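Long-range contacts in SAR-endolysin (Enterobacteria phage P1, PDB 1XJU), which hydrolyses the glycan strands of host peptidoglycan as a signal-arrest-release muramidase, so that the host cell bursts and frees the phage progeny: residues Arg1-Ile10 against Met73-Ser83; Val105-Ala113 against Met121-Val129. All blocks are in the same frame, centred on the assembly; numbering follows the deposited sequence.

In the fold
From the N terminus, residues 1-10 run against 73-83, and this first contact closes a loop of 62 residues that includes the active-site C23, the probably catalytic E14 and the long helix 46-67. Contact 2 opens after contact 1 has closed: only seven residues, 114-120, separate its segments, and the chain folds back to lay 121-129 against 105-113. The two contacts therefore follow in series, neither enclosing nor crossing the other, with centres about 16 Å apart. Helix 75-88 joins them. One side of it receives the N-terminal segment; from another, M73 and M81 reach M121, and M81 also meets I109 and L125, tying that segment to helices 108-114 and 118-123.

Contact 1: residues Arg1-Ile10 against Met73-Ser83; sequences RTNQAGLELI and MPDNAFSAMTS
R1-I10 docks on the opening turns of helix 75-88 as a largely polar contact made by the N-terminal end of the deposited periplasmic domain; the axes of helices 4-10 and 75-83 come within 8.5 Å at 15°. R1 provides the anchor. With CG anti to the backbone N (chi1 -177°) and the chain extended to NE, its guanidinium lies flat over one face of the F78 ring, planes 17° apart, while CD rests on the same face 3.9 Å from the ring centroid. NE and NH1 both grip D75 OD1, and NH1 also donates to M73 O at 2.8 Å. These in-plane partners fix the rotation of the stacked group; G70 O takes NH2. Nearer the helix, N3 N donates to S79 OG at 2.9 Å, and S79 OG in turn donates to D75 O. The N3 amide works both ways: ND2 reaches N76 OD1 at 2.9 Å, whereas OD1 caps G6 N. A water links N3 ND2 to D75 OD2. G6, lacking a side chain, lets its CA come within 4.1 Å of S79 CB. T2 OG1 sits 3.2 Å from T82 CG2 and is hydrogen-bonded to E61 of helix 46-67. At the far end I10 CG1 packs 3.9 Å from S83 CB, and S83 OG turns to E146 and R142. The result is a near-parallel helix pair, its shorter member N-capped by asparagine, joining the N-terminal segment to the phage lysozyme fold.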
loop_
_atom_site.group_PDB
_atom_site.type_symbol
_atom_site.label_atom_id
_atom_site.label_comp_id
_atom_site.label_asym_id
_atom_site.label_seq_id
_atom_site.Cartn_x
_atom_site.Cartn_y
_atom_site.Cartn_z
ATOM N N ARG A 1 3.282 -8.249 12.752
ATOM C CA ARG A 1 4.541 -7.506 12.964
ATOM C C ARG A 1 4.365 -5.992 12.860
ATOM O O ARG A 1 5.104 -5.264 13.502
ATOM C CB ARG A 1 5.600 -7.991 11.964
ATOM C CG ARG A 1 6.970 -7.305 12.176
ATOM C CD ARG A 1 8.017 -7.783 11.197
ATOM N NE ARG A 1 9.201 -6.962 11.365
ATOM C CZ ARG A 1 10.127 -6.740 10.444
ATOM N NH1 ARG A 1 11.054 -5.849 10.685
ATOM N NH2 ARG A 1 10.140 -7.373 9.300
ATOM N N THR A 2 3.440 -5.506 12.031
ATOM C CA THR A 2 3.260 -4.067 11.865
ATOM C C THR A 2 3.212 -3.415 13.245
ATOM O O THR A 2 2.483 -3.855 14.135
ATOM C CB THR A 2 1.976 -3.775 11.099
ATOM O OG1 THR A 2 2.071 -4.400 9.811
ATOM C CG2 THR A 2 1.799 -2.322 10.842
ATOM N N ASN A 3 3.983 -2.365 13.401
ATOM C CA ASN A 3 4.143 -1.692 14.661
ATOM C C ASN A 3 3.029 -0.674 14.922
ATOM O O ASN A 3 2.125 -0.493 14.106
ATOM C CB ASN A 3 5.559 -1.119 14.801
ATOM C CG ASN A 3 5.852 0.005 13.852
ATOM O OD1 ASN A 3 4.967 0.606 13.210
ATOM N ND2 ASN A 3 7.157 0.350 13.792
ATOM N N GLN A 4 3.048 -0.031 16.096
ATOM C CA GLN A 4 1.985 0.869 16.456
ATOM C C GLN A 4 1.821 1.990 15.492
ATOM O O GLN A 4 0.698 2.381 15.181
ATOM C CB GLN A 4 2.219 1.422 17.879
ATOM C CG GLN A 4 2.161 0.382 18.913
ATOM C CD GLN A 4 0.790 -0.165 19.002
ATOM O OE1 GLN A 4 -0.181 0.585 19.277
ATOM N NE2 GLN A 4 0.654 -1.458 18.678
ATOM N N ALA A 5 2.927 2.560 15.039
ATOM C CA ALA A 5 2.854 3.674 14.113
ATOM C C ALA A 5 2.212 3.221 12.803
ATOM O O ALA A 5 1.424 3.947 12.206
ATOM C CB ALA A 5 4.277 4.215 13.844
ATOM N N GLY A 6 2.585 2.052 12.300
ATOM C CA GLY A 6 1.974 1.539 11.076
ATOM C C GLY A 6 0.487 1.302 11.234
ATOM O O GLY A 6 -0.287 1.551 10.346
ATOM N N LEU A 7 0.117 0.759 12.391
ATOM C CA LEU A 7 -1.272 0.498 12.699
ATOM C C LEU A 7 -2.091 1.760 12.824
ATOM O O LEU A 7 -3.259 1.746 12.448
ATOM C CB LEU A 7 -1.425 -0.437 13.894
ATOM C CG LEU A 7 -0.941 -1.887 13.689
ATOM C CD1 LEU A 7 -0.992 -2.680 14.987
ATOM C CD2 LEU A 7 -1.722 -2.589 12.582
ATOM N N GLU A 8 -1.504 2.891 13.249
ATOM C CA GLU A 8 -2.209 4.161 13.186
ATOM C C GLU A 8 -2.519 4.563 11.773
ATOM O O GLU A 8 -3.567 5.111 11.533
ATOM C CB GLU A 8 -1.433 5.310 13.847
ATOM C CG GLU A 8 -1.331 5.194 15.369
ATOM C CD GLU A 8 -0.623 6.352 16.024
ATOM O OE1 GLU A 8 -0.099 7.276 15.341
ATOM O OE2 GLU A 8 -0.552 6.347 17.245
ATOM N N LEU A 9 -1.594 4.320 10.837
ATOM C CA LEU A 9 -1.805 4.673 9.470
ATOM C C LEU A 9 -2.878 3.775 8.839
ATOM O O LEU A 9 -3.641 4.246 8.006
ATOM C CB LEU A 9 -0.518 4.586 8.647
ATOM C CG LEU A 9 0.556 5.561 9.121
ATOM C CD1 LEU A 9 1.820 5.351 8.336
ATOM C CD2 LEU A 9 0.118 7.002 9.082
ATOM N N ILE A 10 -2.842 2.492 9.162
ATOM C CA ILE A 10 -3.848 1.560 8.609
ATOM C C ILE A 10 -5.249 1.834 9.173
ATOM O O ILE A 10 -6.247 1.773 8.460
ATOM C CB ILE A 10 -3.418 0.122 8.840
ATOM C CG1 ILE A 10 -2.197 -0.206 7.972
ATOM C CG2 ILE A 10 -4.567 -0.865 8.613
ATOM C CD1 ILE A 10 -1.487 -1.504 8.329
ATOM N N MET A 73 13.875 -6.008 6.538
ATOM C CA MET A 73 13.633 -4.585 6.838
ATOM C C MET A 73 13.610 -4.346 8.310
ATOM O O MET A 73 13.186 -5.226 9.046
ATOM C CB MET A 73 12.226 -4.188 6.307
ATOM C CG MET A 73 12.093 -4.198 4.855
ATOM S SD MET A 73 10.456 -3.580 4.427
ATOM C CE MET A 73 10.433 -4.089 2.682
ATOM N N PRO A 74 13.941 -3.121 8.752
ATOM C CA PRO A 74 13.571 -2.701 10.089
ATOM C C PRO A 74 12.073 -2.562 10.225
ATOM O O PRO A 74 11.354 -2.470 9.207
ATOM C CB PRO A 74 14.227 -1.329 10.230
ATOM C CG PRO A 74 15.033 -1.137 9.036
ATOM C CD PRO A 74 14.630 -2.081 7.979
ATOM N N ASP A 75 11.590 -2.554 11.452
ATOM C CA ASP A 75 10.157 -2.483 11.706
ATOM C C ASP A 75 9.490 -1.271 11.110
ATOM O O ASP A 75 8.355 -1.409 10.626
ATOM C CB ASP A 75 9.877 -2.480 13.206
ATOM C CG ASP A 75 9.916 -3.857 13.855
ATOM O OD1 ASP A 75 10.095 -4.915 13.232
ATOM O OD2 ASP A 75 9.749 -3.940 15.094
ATOM N N ASN A 76 10.090 -0.091 11.105
ATOM C CA ASN A 76 9.387 1.051 10.575
ATOM C C ASN A 76 9.164 0.931 9.067
ATOM O O ASN A 76 8.017 1.132 8.610
ATOM C CB ASN A 76 10.150 2.335 10.896
ATOM C CG ASN A 76 10.100 2.727 12.347
ATOM O OD1 ASN A 76 9.207 2.280 13.090
ATOM N ND2 ASN A 76 11.067 3.543 12.778
ATOM N N ALA A 77 10.183 0.555 8.317
ATOM C CA ALA A 77 10.007 0.361 6.897
ATOM C C ALA A 77 9.002 -0.758 6.630
ATOM O O ALA A 77 8.130 -0.660 5.737
ATOM C CB ALA A 77 11.319 0.082 6.220
ATOM N N PHE A 78 9.117 -1.858 7.351
ATOM C CA PHE A 78 8.201 -2.963 7.169
ATOM C C PHE A 78 6.773 -2.512 7.384
ATOM O O PHE A 78 5.857 -2.923 6.625
ATOM C CB PHE A 78 8.521 -4.090 8.144
ATOM C CG PHE A 78 7.562 -5.236 8.050
ATOM C CD1 PHE A 78 7.709 -6.189 7.069
ATOM C CD2 PHE A 78 6.439 -5.272 8.866
ATOM C CE1 PHE A 78 6.764 -7.185 6.938
ATOM C CE2 PHE A 78 5.502 -6.248 8.681
ATOM C CZ PHE A 78 5.679 -7.190 7.748
ATOM N N SER A 79 6.559 -1.755 8.410
ATOM C CA SER A 79 5.209 -1.321 8.804
ATOM C C SER A 79 4.657 -0.318 7.820
ATOM O O SER A 79 3.471 -0.408 7.439
ATOM C CB SER A 79 5.285 -0.723 10.199
ATOM O OG SER A 79 5.665 -1.702 11.154
ATOM N N ALA A 80 5.493 0.604 7.322
ATOM C CA ALA A 80 5.068 1.517 6.271
ATOM C C ALA A 80 4.714 0.783 5.008
ATOM O O ALA A 80 3.693 1.091 4.351
ATOM C CB ALA A 80 6.146 2.538 6.031
ATOM N N MET A 81 5.532 -0.193 4.628
ATOM C CA MET A 81 5.282 -0.941 3.405
ATOM C C MET A 81 4.025 -1.798 3.523
ATOM O O MET A 81 3.259 -1.956 2.566
ATOM C CB MET A 81 6.504 -1.814 3.069
ATOM C CG MET A 81 7.699 -0.980 2.598
ATOM S SD MET A 81 7.419 -0.113 1.023
ATOM C CE MET A 81 7.341 -1.514 -0.131
ATOM N N THR A 82 3.774 -2.350 4.697
ATOM C CA THR A 82 2.570 -3.119 4.944
ATOM C C THR A 82 1.355 -2.222 4.782
ATOM O O THR A 82 0.365 -2.608 4.168
ATOM C CB THR A 82 2.579 -3.751 6.343
ATOM O OG1 THR A 82 3.592 -4.785 6.390
ATOM C CG2 THR A 82 1.237 -4.411 6.675
ATOM N N SER A 83 1.392 -1.035 5.352
ATOM C CA SER A 83 0.317 -0.054 5.180
ATOM C C SER A 83 0.061 0.192 3.704
ATOM O O SER A 83 -1.105 0.175 3.271
ATOM C CB SER A 83 0.714 1.235 5.894
ATOM O OG SER A 83 -0.203 2.294 5.605
HETATM O O HOH W 1 6.702 -5.293 15.609
HETATM O O HOH W 2 8.677 -1.141 16.029
#

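Contact 2: residues Val105-Ala113 against Met121-Val129; sequences VETSIHKWA and MCNHLPDFV. With SO4 (sulfate ion), chain D.
I109 packs against M121 at the heart of a helical hairpin, helices 108-114 and 118-123 of the lysozyme domain joined by a short turn, whose two segments hold together without one direct hydrogen bond between them. Along the first segment, E106 organises the strand end: OE2 accepts from H110 ND1, OE1 pairs with K111 NZ, and E106 N joins K111 and R101 in holding a sulfate, probably from the crystallisation liquor. T107 OG1 caps the helix by accepting from H110 N and is also hydrogen-bonded to L93 O, while CG2 meets the edge of the F128 ring, 3.8 Å from CZ. S108 then lays CB over one face of the H124 imidazole, 3.8 Å from its centroid. I109 is the central wedge. A chi1 of -161° swings CG1 toward M121, where it approaches CG at 3.6 Å and leads CD1 to L125 CD2, and sends CG2 to F128 CE1 at 3.5 Å. Beneath this wedge the hairpin rests on helix 75-88. W112 sets its five-membered ring beside H124, planes 30° apart but slid so far that the rings barely overlap; its CB lies against M121 N and CB. A113 CB closes the row on M121 SD, whose side chain bends at chi3. On the returning segment, the disulfide of C122 to C150 ties the hairpin to helix 137-151. D127 OD2 holds the H124 ring in its rotation by accepting from ND1 at 2.6 Å, and the same oxygen accepts a hydrogen bond from a water, which in turn accepts from I109 N at 2.9 Å.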
loop_
_atom_site.group_PDB
_atom_site.type_symbol
_atom_site.label_atom_id
_atom_site.label_comp_id
_atom_site.label_asym_id
_atom_site.label_seq_id
_atom_site.Cartn_x
_atom_site.Cartn_y
_atom_site.Cartn_z
ATOM N N VAL A 105 5.916 -3.445 -16.194
ATOM C CA VAL A 105 7.311 -3.402 -15.808
ATOM C C VAL A 105 7.426 -3.321 -14.300
ATOM O O VAL A 105 6.482 -2.959 -13.576
ATOM C CB VAL A 105 8.034 -2.244 -16.490
ATOM C CG1 VAL A 105 7.906 -2.362 -17.980
ATOM C CG2 VAL A 105 7.559 -0.910 -16.026
ATOM N N GLU A 106 8.602 -3.627 -13.790
ATOM C CA GLU A 106 8.852 -3.619 -12.359
ATOM C C GLU A 106 8.804 -2.204 -11.811
ATOM O O GLU A 106 9.288 -1.243 -12.415
ATOM C CB GLU A 106 10.230 -4.210 -12.110
ATOM C CG GLU A 106 10.572 -4.378 -10.644
ATOM C CD GLU A 106 11.938 -5.020 -10.421
ATOM O OE1 GLU A 106 12.715 -5.178 -11.400
ATOM O OE2 GLU A 106 12.205 -5.396 -9.269
ATOM N N THR A 107 8.210 -2.017 -10.631
ATOM C CA THR A 107 8.239 -0.718 -10.005
ATOM C C THR A 107 9.638 -0.468 -9.437
ATOM O O THR A 107 10.369 -1.365 -8.987
ATOM C CB THR A 107 7.243 -0.660 -8.859
ATOM O OG1 THR A 107 7.589 -1.708 -7.950
ATOM C CG2 THR A 107 5.805 -0.832 -9.315
ATOM N N SER A 108 9.967 0.801 -9.361
ATOM C CA SER A 108 11.183 1.196 -8.654
ATOM C C SER A 108 11.150 0.794 -7.198
ATOM O O SER A 108 12.184 0.373 -6.656
ATOM C CB SER A 108 11.350 2.663 -8.775
ATOM O OG SER A 108 11.610 3.022 -10.111
ATOM N N ILE A 109 9.994 0.910 -6.523
ATOM C CA ILE A 109 9.956 0.529 -5.115
ATOM C C ILE A 109 10.327 -0.926 -4.930
ATOM O O ILE A 109 11.053 -1.269 -3.994
ATOM C CB ILE A 109 8.593 0.895 -4.509
ATOM C CG1 ILE A 109 8.672 0.949 -2.996
ATOM C CG2 ILE A 109 7.447 -0.015 -4.982
ATOM C CD1 ILE A 109 7.472 1.562 -2.326
ATOM N N HIS A 110 9.872 -1.794 -5.820
ATOM C CA HIS A 110 10.239 -3.189 -5.764
ATOM C C HIS A 110 11.728 -3.418 -6.067
ATOM O O HIS A 110 12.379 -4.236 -5.395
ATOM C CB HIS A 110 9.338 -4.003 -6.709
ATOM C CG HIS A 110 9.575 -5.485 -6.668
ATOM N ND1 HIS A 110 10.468 -6.131 -7.513
ATOM C CD2 HIS A 110 9.025 -6.463 -5.909
ATOM C CE1 HIS A 110 10.413 -7.435 -7.262
ATOM N NE2 HIS A 110 9.603 -7.666 -6.256
ATOM N N LYS A 111 12.228 -2.730 -7.055
ATOM C CA LYS A 111 13.651 -2.826 -7.388
ATOM C C LYS A 111 14.509 -2.527 -6.158
ATOM O O LYS A 111 15.452 -3.249 -5.864
ATOM C CB LYS A 111 13.987 -1.867 -8.513
ATOM C CG LYS A 111 13.545 -2.374 -9.847
ATOM C CD LYS A 111 14.043 -1.499 -10.948
ATOM C CE LYS A 111 13.504 -1.929 -12.306
ATOM N NZ LYS A 111 13.986 -3.231 -12.743
ATOM N N TRP A 112 14.217 -1.424 -5.483
ATOM C CA TRP A 112 15.016 -1.052 -4.340
ATOM C C TRP A 112 14.837 -1.974 -3.171
ATOM O O TRP A 112 15.806 -2.286 -2.471
ATOM C CB TRP A 112 14.768 0.407 -3.961
ATOM C CG TRP A 112 15.265 1.391 -4.955
ATOM C CD1 TRP A 112 14.548 2.334 -5.572
ATOM C CD2 TRP A 112 16.616 1.562 -5.402
ATOM N NE1 TRP A 112 15.357 3.111 -6.387
ATOM C CE2 TRP A 112 16.638 2.661 -6.273
ATOM C CE3 TRP A 112 17.824 0.938 -5.113
ATOM C CZ2 TRP A 112 17.797 3.076 -6.921
ATOM C CZ3 TRP A 112 18.997 1.402 -5.739
ATOM C CH2 TRP A 112 18.952 2.453 -6.605
ATOM N N ALA A 113 13.611 -2.446 -2.932
ATOM C CA ALA A 113 13.402 -3.414 -1.849
ATOM C C ALA A 113 14.224 -4.688 -2.095
ATOM O O ALA A 113 14.817 -5.217 -1.165
ATOM C CB ALA A 113 11.915 -3.772 -1.791
ATOM N N MET A 121 13.772 2.781 -1.365
ATOM C CA MET A 121 12.438 2.155 -1.365
ATOM C C MET A 121 11.407 3.127 -0.752
ATOM O O MET A 121 10.365 3.442 -1.357
ATOM C CB MET A 121 12.498 0.834 -0.647
ATOM C CG MET A 121 11.150 0.128 -0.573
ATOM S SD MET A 121 11.169 -1.227 0.636
ATOM C CE MET A 121 11.212 -0.306 2.203
ATOM N N CYS A 122 11.668 3.581 0.453
ATOM C CA CYS A 122 10.784 4.499 1.150
ATOM C C CYS A 122 10.490 5.720 0.322
ATOM O O CYS A 122 9.325 6.235 0.299
ATOM C CB CYS A 122 11.438 4.963 2.469
ATOM S SG CYS A 122 11.762 3.697 3.734
ATOM N N ASN A 123 11.520 6.243 -0.324
ATOM C CA ASN A 123 11.357 7.445 -1.112
ATOM C C ASN A 123 10.515 7.269 -2.357
ATOM O O ASN A 123 10.117 8.259 -2.958
ATOM C CB ASN A 123 12.715 8.049 -1.433
ATOM C CG ASN A 123 13.303 8.768 -0.245
ATOM O OD1 ASN A 123 12.595 9.244 0.623
ATOM N ND2 ASN A 123 14.626 8.819 -0.187
ATOM N N HIS A 124 10.217 6.035 -2.730
ATOM C CA HIS A 124 9.289 5.756 -3.822
ATOM C C HIS A 124 7.871 5.485 -3.392
ATOM O O HIS A 124 7.021 5.221 -4.261
ATOM C CB HIS A 124 9.829 4.648 -4.695
ATOM C CG HIS A 124 10.909 5.132 -5.615
ATOM N ND1 HIS A 124 10.628 5.704 -6.847
ATOM C CD2 HIS A 124 12.253 5.222 -5.455
ATOM C CE1 HIS A 124 11.759 6.082 -7.423
ATOM N NE2 HIS A 124 12.749 5.818 -6.592
ATOM N N LEU A 125 7.562 5.529 -2.101
ATOM C CA LEU A 125 6.176 5.353 -1.670
ATOM C C LEU A 125 5.269 6.351 -2.386
ATOM O O LEU A 125 4.162 5.969 -2.802
ATOM C CB LEU A 125 6.079 5.426 -0.128
ATOM C CG LEU A 125 6.403 4.061 0.514
ATOM C CD1 LEU A 125 6.721 4.238 1.952
ATOM C CD2 LEU A 125 5.217 3.118 0.365
ATOM N N PRO A 126 5.644 7.627 -2.527
ATOM C CA PRO A 126 4.751 8.562 -3.229
ATOM C C PRO A 126 4.620 8.308 -4.714
ATOM O O PRO A 126 3.914 9.119 -5.407
ATOM C CB PRO A 126 5.337 9.960 -2.886
ATOM C CG PRO A 126 6.119 9.673 -1.622
ATOM C CD PRO A 126 6.760 8.337 -1.856
ATOM N N ASP A 127 5.115 7.230 -5.264
ATOM C CA ASP A 127 4.855 6.839 -6.645
ATOM C C ASP A 127 3.469 6.207 -6.784
ATOM O O ASP A 127 3.055 5.899 -7.934
ATOM C CB ASP A 127 5.840 5.792 -7.189
ATOM C CG ASP A 127 7.246 6.295 -7.293
ATOM O OD1 ASP A 127 7.441 7.553 -7.190
ATOM O OD2 ASP A 127 8.118 5.486 -7.590
ATOM N N PHE A 128 2.764 5.967 -5.681
ATOM C CA PHE A 128 1.490 5.234 -5.746
ATOM C C PHE A 128 0.343 6.068 -5.218
ATOM O O PHE A 128 -0.067 5.910 -4.074
ATOM C CB PHE A 128 1.617 3.894 -4.991
ATOM C CG PHE A 128 2.744 3.055 -5.522
ATOM C CD1 PHE A 128 4.032 3.207 -5.011
ATOM C CD2 PHE A 128 2.569 2.254 -6.645
ATOM C CE1 PHE A 128 5.085 2.553 -5.635
ATOM C CE2 PHE A 128 3.595 1.605 -7.226
ATOM C CZ PHE A 128 4.855 1.767 -6.718
ATOM N N VAL A 129 -0.135 6.988 -6.031
ATOM C CA VAL A 129 -1.123 7.944 -5.606
ATOM C C VAL A 129 -2.344 7.963 -6.501
ATOM O O VAL A 129 -3.181 8.882 -6.383
ATOM C CB VAL A 129 -0.500 9.376 -5.467
ATOM C CG1 VAL A 129 0.578 9.349 -4.420
ATOM C CG2 VAL A 129 0.003 9.884 -6.813
HETATM S S SO4 D . 12.193 -3.351 -15.972
HETATM O O1 SO4 D . 12.277 -3.917 -17.283
HETATM O O2 SO4 D . 11.102 -4.000 -15.232
HETATM O O3 SO4 D . 12.014 -1.909 -16.063
HETATM O O4 SO4 D . 13.512 -3.533 -15.383
HETATM O O HOH W 3 8.000 2.740 -7.550
#